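Local coordinates for protein dihydropteroate synthase (PDB 2Y5S) that probably catalyses the condensation of para-aminobenzoate with 6-hydroxymethyl-7,8-dihydropterin diphosphate to give 7,8-dihydropteroate, the precursor of folates, at residues B[102-107]-B[119-124]. Sequence-based numbering, arbitrary orientation.
Sequences IDTYKP and DLINDI. With 78H (7,8-dihydropteroate), chain P.
Ile102 and Asn122 zip together two neighbouring parallel strands of the TIM barrel, the two strands of a beta-alpha-beta unit connected through helix 107-115. Ile102 N donates to Leu120 O, and Asn122 N returns a bond to Ile102 O at 2.8 Å. Two residues on, Thr104 N reaches Asn122 O at 3.2 Å, a more bent bond (138° at the hydrogen), as the first strand gives way to loop.

The tightly packed part is this bonded ladder and the isoleucine pair beside it. On the helix-covered side CD1 of Ile121 lies 3.9 Å from CB of Ile102, the two branched chains slanting across each other; Ile102 also packs on Val86, Val90 and Ala113, Ile121 on Leu143 and Phe127. Past Thr104 N the ladder ends and waters fill in between the segments. One molecule links the Asp103 carboxylate to the end of the second strand, donating to Asp103 OD1 and Asn122 O while accepting from Ile124 N; a second bridges Tyr105 O and Asp123 OD2. Even here there is a close approach, Asp123 OD1 lying 2.9 Å from Tyr105 CB. CD1 of Ile124 rests 3.9 Å from CD2 of Tyr105, whose hydroxyl bonds to Glu68. The Asp123 carboxylate is held by the backbone N-H groups of Trp125 and Phe127.

Inside the barrel, Asp103 and Asn122 share a sheet face because they pair across the parallel bridge. Both have CG anti to the backbone N (chi1 180° and 175°), which carries their polar ends toward the bound pterin. Thr70 bonds to Asp103 OD2, while ligand N8 makes weak bonds to both carboxylate oxygens. Asn122 OD1 is modelled 2.4 Å from ligand N2, too short to be taken at face value; ND2, also bonded to Asp64, donates to ligand N1 at 3.0 Å.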
ATOM      1  N   ILE B 102     -21.696 -12.555   8.689  1.00 21.09           N
ATOM      2  CA  ILE B 102     -22.763 -12.798   7.734  1.00 21.83           C
ATOM      3  C   ILE B 102     -23.148 -11.488   7.043  1.00 21.19           C
ATOM      4  O   ILE B 102     -23.588 -10.557   7.701  1.00 20.55           O
ATOM      5  CB  ILE B 102     -24.022 -13.370   8.404  1.00 22.42           C
ATOM      6  CG1 ILE B 102     -23.675 -14.554   9.310  1.00 24.24           C
ATOM      7  CG2 ILE B 102     -25.020 -13.760   7.344  1.00 22.91           C
ATOM      8  CD1 ILE B 102     -23.162 -15.785   8.553  1.00 24.57           C
ATOM      9  N   ASP B 103     -22.975 -11.448   5.723  1.00 21.17           N
ATOM     10  CA  ASP B 103     -23.299 -10.278   4.906  1.00 21.49           C
ATOM     11  C   ASP B 103     -24.766 -10.363   4.499  1.00 21.50           C
ATOM     12  O   ASP B 103     -25.124 -10.951   3.459  1.00 21.61           O
ATOM     13  CB  ASP B 103     -22.375 -10.221   3.685  1.00 21.95           C
ATOM     14  CG  ASP B 103     -22.647  -9.016   2.757  1.00 25.01           C
ATOM     15  OD1 ASP B 103     -23.294  -8.017   3.150  1.00 25.95           O
ATOM     16  OD2 ASP B 103     -22.154  -9.071   1.618  1.00 29.68           O
ATOM     17  N   THR B 104     -25.618  -9.816   5.357  1.00 20.89           N
ATOM     18  CA  THR B 104     -27.048  -9.806   5.109  1.00 21.24           C
ATOM     19  C   THR B 104     -27.751  -8.650   5.795  1.00 21.14           C
ATOM     20  O   THR B 104     -27.348  -8.205   6.868  1.00 19.76           O
ATOM     21  CB  THR B 104     -27.736 -11.093   5.600  1.00 22.46           C
ATOM     22  OG1 THR B 104     -29.087 -11.111   5.114  1.00 21.43           O
ATOM     23  CG2 THR B 104     -27.708 -11.166   7.130  1.00 21.57           C
ATOM     24  N   TYR B 105     -28.815  -8.190   5.144  1.00 21.95           N
ATOM     25  CA  TYR B 105     -29.728  -7.195   5.699  1.00 22.08           C
ATOM     26  C   TYR B 105     -31.115  -7.782   5.999  1.00 23.22           C
ATOM     27  O   TYR B 105     -31.997  -7.057   6.471  1.00 23.89           O
ATOM     28  CB  TYR B 105     -29.870  -6.023   4.728  1.00 22.12           C
ATOM     29  CG  TYR B 105     -30.359  -6.403   3.346  1.00 24.72           C
ATOM     30  CD1 TYR B 105     -31.719  -6.494   3.067  1.00 27.78           C
ATOM     31  CD2 TYR B 105     -29.463  -6.664   2.324  1.00 26.38           C
ATOM     32  CE1 TYR B 105     -32.169  -6.834   1.809  1.00 30.67           C
ATOM     33  CE2 TYR B 105     -29.908  -7.013   1.057  1.00 29.73           C
ATOM     34  CZ  TYR B 105     -31.262  -7.093   0.815  1.00 31.44           C
ATOM     35  OH  TYR B 105     -31.720  -7.434  -0.429  1.00 36.48           O
ATOM     36  N   LYS B 106     -31.308  -9.075   5.735  1.00 23.86           N
ATOM     37  CA  LYS B 106     -32.596  -9.722   5.958  1.00 24.99           C
ATOM     38  C   LYS B 106     -32.683 -10.256   7.375  1.00 24.64           C
ATOM     39  O   LYS B 106     -31.921 -11.146   7.742  1.00 24.48           O
ATOM     40  CB  LYS B 106     -32.802 -10.857   4.957  1.00 26.26           C
ATOM     41  CG  LYS B 106     -32.844 -10.398   3.520  1.00 29.00           C
ATOM     42  CD  LYS B 106     -33.492 -11.446   2.634  1.00 33.41           C
ATOM     43  CE  LYS B 106     -33.483 -11.043   1.160  1.00 36.07           C
ATOM     44  NZ  LYS B 106     -32.118 -10.720   0.703  1.00 36.25           N
ATOM     45  N   PRO B 107     -33.605  -9.712   8.193  1.00 24.63           N
ATOM     46  CA  PRO B 107     -33.781 -10.230   9.549  1.00 24.61           C
ATOM     47  C   PRO B 107     -33.930 -11.760   9.668  1.00 24.99           C
ATOM     48  O   PRO B 107     -33.351 -12.345  10.580  1.00 24.89           O
ATOM     49  CB  PRO B 107     -35.034  -9.508  10.032  1.00 25.37           C
ATOM     50  CG  PRO B 107     -34.993  -8.190   9.304  1.00 24.79           C
ATOM     51  CD  PRO B 107     -34.480  -8.541   7.945  1.00 25.11           C
ATOM     52  N   ASP B 119     -20.975 -15.398  14.228  1.00 23.14           N
ATOM     53  CA  ASP B 119     -20.337 -14.543  15.210  1.00 22.78           C
ATOM     54  C   ASP B 119     -20.595 -13.048  15.004  1.00 21.72           C
ATOM     55  O   ASP B 119     -20.504 -12.271  15.943  1.00 21.48           O
ATOM     56  CB  ASP B 119     -18.827 -14.793  15.153  1.00 22.79           C
ATOM     57  CG  ASP B 119     -18.464 -16.226  15.466  1.00 23.11           C
ATOM     58  OD1 ASP B 119     -18.737 -16.678  16.589  1.00 22.04           O
ATOM     59  OD2 ASP B 119     -17.903 -16.911  14.584  1.00 23.67           O
ATOM     60  N   LEU B 120     -20.876 -12.636  13.771  1.00 20.99           N
ATOM     61  CA  LEU B 120     -21.014 -11.222  13.446  1.00 20.18           C
ATOM     62  C   LEU B 120     -22.047 -11.039  12.330  1.00 19.60           C
ATOM     63  O   LEU B 120     -22.057 -11.802  11.353  1.00 19.25           O
ATOM     64  CB  LEU B 120     -19.652 -10.651  13.027  1.00 19.83           C
ATOM     65  CG  LEU B 120     -19.450  -9.129  12.882  1.00 21.62           C
ATOM     66  CD1 LEU B 120     -17.966  -8.844  12.750  1.00 23.42           C
ATOM     67  CD2 LEU B 120     -20.214  -8.543  11.698  1.00 21.24           C
ATOM     68  N   ILE B 121     -22.932 -10.052  12.495  1.00 19.70           N
ATOM     69  CA  ILE B 121     -23.870  -9.665  11.444  1.00 19.12           C
ATOM     70  C   ILE B 121     -23.413  -8.351  10.827  1.00 19.25           C
ATOM     71  O   ILE B 121     -23.247  -7.329  11.508  1.00 19.05           O
ATOM     72  CB  ILE B 121     -25.328  -9.563  11.941  1.00 19.89           C
ATOM     73  CG1 ILE B 121     -25.789 -10.872  12.609  1.00 19.46           C
ATOM     74  CG2 ILE B 121     -26.257  -9.193  10.781  1.00 18.24           C
ATOM     75  CD1 ILE B 121     -25.832 -12.116  11.665  1.00 21.74           C
ATOM     76  N   ASN B 122     -23.190  -8.413   9.517  1.00 19.43           N
ATOM     77  CA  ASN B 122     -22.667  -7.326   8.754  1.00 18.64           C
ATOM     78  C   ASN B 122     -23.777  -6.813   7.835  1.00 18.00           C
ATOM     79  O   ASN B 122     -24.095  -7.468   6.843  1.00 18.25           O
ATOM     80  CB  ASN B 122     -21.481  -7.842   7.928  1.00 19.28           C
ATOM     81  CG  ASN B 122     -20.932  -6.791   6.994  1.00 21.16           C
ATOM     82  OD1 ASN B 122     -21.044  -5.617   7.275  1.00 21.49           O
ATOM     83  ND2 ASN B 122     -20.344  -7.212   5.869  1.00 26.25           N
ATOM     84  N   ASP B 123     -24.345  -5.649   8.158  1.00 17.31           N
ATOM     85  CA  ASP B 123     -25.604  -5.184   7.542  1.00 17.83           C
ATOM     86  C   ASP B 123     -25.475  -3.865   6.764  1.00 16.77           C
ATOM     87  O   ASP B 123     -25.348  -2.789   7.340  1.00 17.25           O
ATOM     88  CB  ASP B 123     -26.688  -5.051   8.606  1.00 18.02           C
ATOM     89  CG  ASP B 123     -28.063  -4.692   8.026  1.00 20.20           C
ATOM     90  OD1 ASP B 123     -28.246  -4.699   6.790  1.00 19.44           O
ATOM     91  OD2 ASP B 123     -28.963  -4.383   8.829  1.00 21.43           O
ATOM     92  N   ILE B 124     -25.547  -3.963   5.452  1.00 17.33           N
ATOM     93  CA  ILE B 124     -25.498  -2.800   4.588  1.00 17.39           C
ATOM     94  C   ILE B 124     -26.620  -1.801   4.889  1.00 17.96           C
ATOM     95  O   ILE B 124     -26.467  -0.629   4.612  1.00 17.94           O
ATOM     96  CB  ILE B 124     -25.485  -3.165   3.074  1.00 18.06           C
ATOM     97  CG1 ILE B 124     -26.704  -3.993   2.676  1.00 20.13           C
ATOM     98  CG2 ILE B 124     -24.188  -3.929   2.723  1.00 17.72           C
ATOM     99  CD1 ILE B 124     -27.080  -3.859   1.183  1.00 21.95           C
TER
HETATM  100  O4  78H P1293     -18.095  -2.093   2.058  1.00 34.32           O
HETATM  101  C4  78H P1293     -18.771  -2.969   2.600  1.00 33.75           C
HETATM  102  C5  78H P1293     -19.490  -3.925   1.852  1.00 33.81           C
HETATM  103  N3  78H P1293     -18.853  -3.012   4.001  1.00 33.09           N
HETATM  104  C9  78H P1293     -20.256  -4.878   2.564  1.00 32.47           C
HETATM  105  N5  78H P1293     -19.409  -3.963   0.498  1.00 30.96           N
HETATM  106  C2  78H P1293     -19.667  -3.989   4.652  1.00 32.73           C
HETATM  107  N8  78H P1293     -20.980  -5.849   1.885  1.00 31.24           N
HETATM  108  N1  78H P1293     -20.324  -4.894   3.910  1.00 31.27           N
HETATM  109  C6  78H P1293     -20.129  -4.855  -0.212  1.00 33.66           C
HETATM  110  N2  78H P1293     -19.779  -4.006   5.989  1.00 27.86           N
HETATM  111  C7  78H P1293     -21.149  -5.800   0.428  1.00 31.82           C
HETATM  112  C10 78H P1293     -19.979  -4.937  -1.705  1.00 34.51           C
HETATM  113  N11 78H P1293     -20.833  -3.939  -2.359  1.00 36.12           N
HETATM  114  C15 78H P1293     -20.303  -3.153  -3.286  1.00 35.01           C
HETATM  115  C16 78H P1293     -20.483  -1.774  -3.237  1.00 33.81           C
HETATM  116  C17 78H P1293     -19.537  -3.738  -4.295  1.00 34.81           C
HETATM  117  C18 78H P1293     -19.912  -0.975  -4.212  1.00 33.62           C
HETATM  118  C19 78H P1293     -18.964  -2.936  -5.273  1.00 34.77           C
HETATM  119  C20 78H P1293     -19.157  -1.556  -5.233  1.00 34.01           C
HETATM  120  C21 78H P1293     -18.498  -0.666  -6.292  1.00 32.75           C
HETATM  121  O22 78H P1293     -18.462   0.540  -6.038  1.00 32.52           O
HETATM  122  O23 78H P1293     -17.923  -1.193  -7.269  1.00 34.41           O
HETATM  123  O   HOH W   1     -25.496  -6.782   4.422  1.00 13.42           O
HETATM  124  O   HOH W   2     -31.445  -4.449   8.022  1.00 10.42           O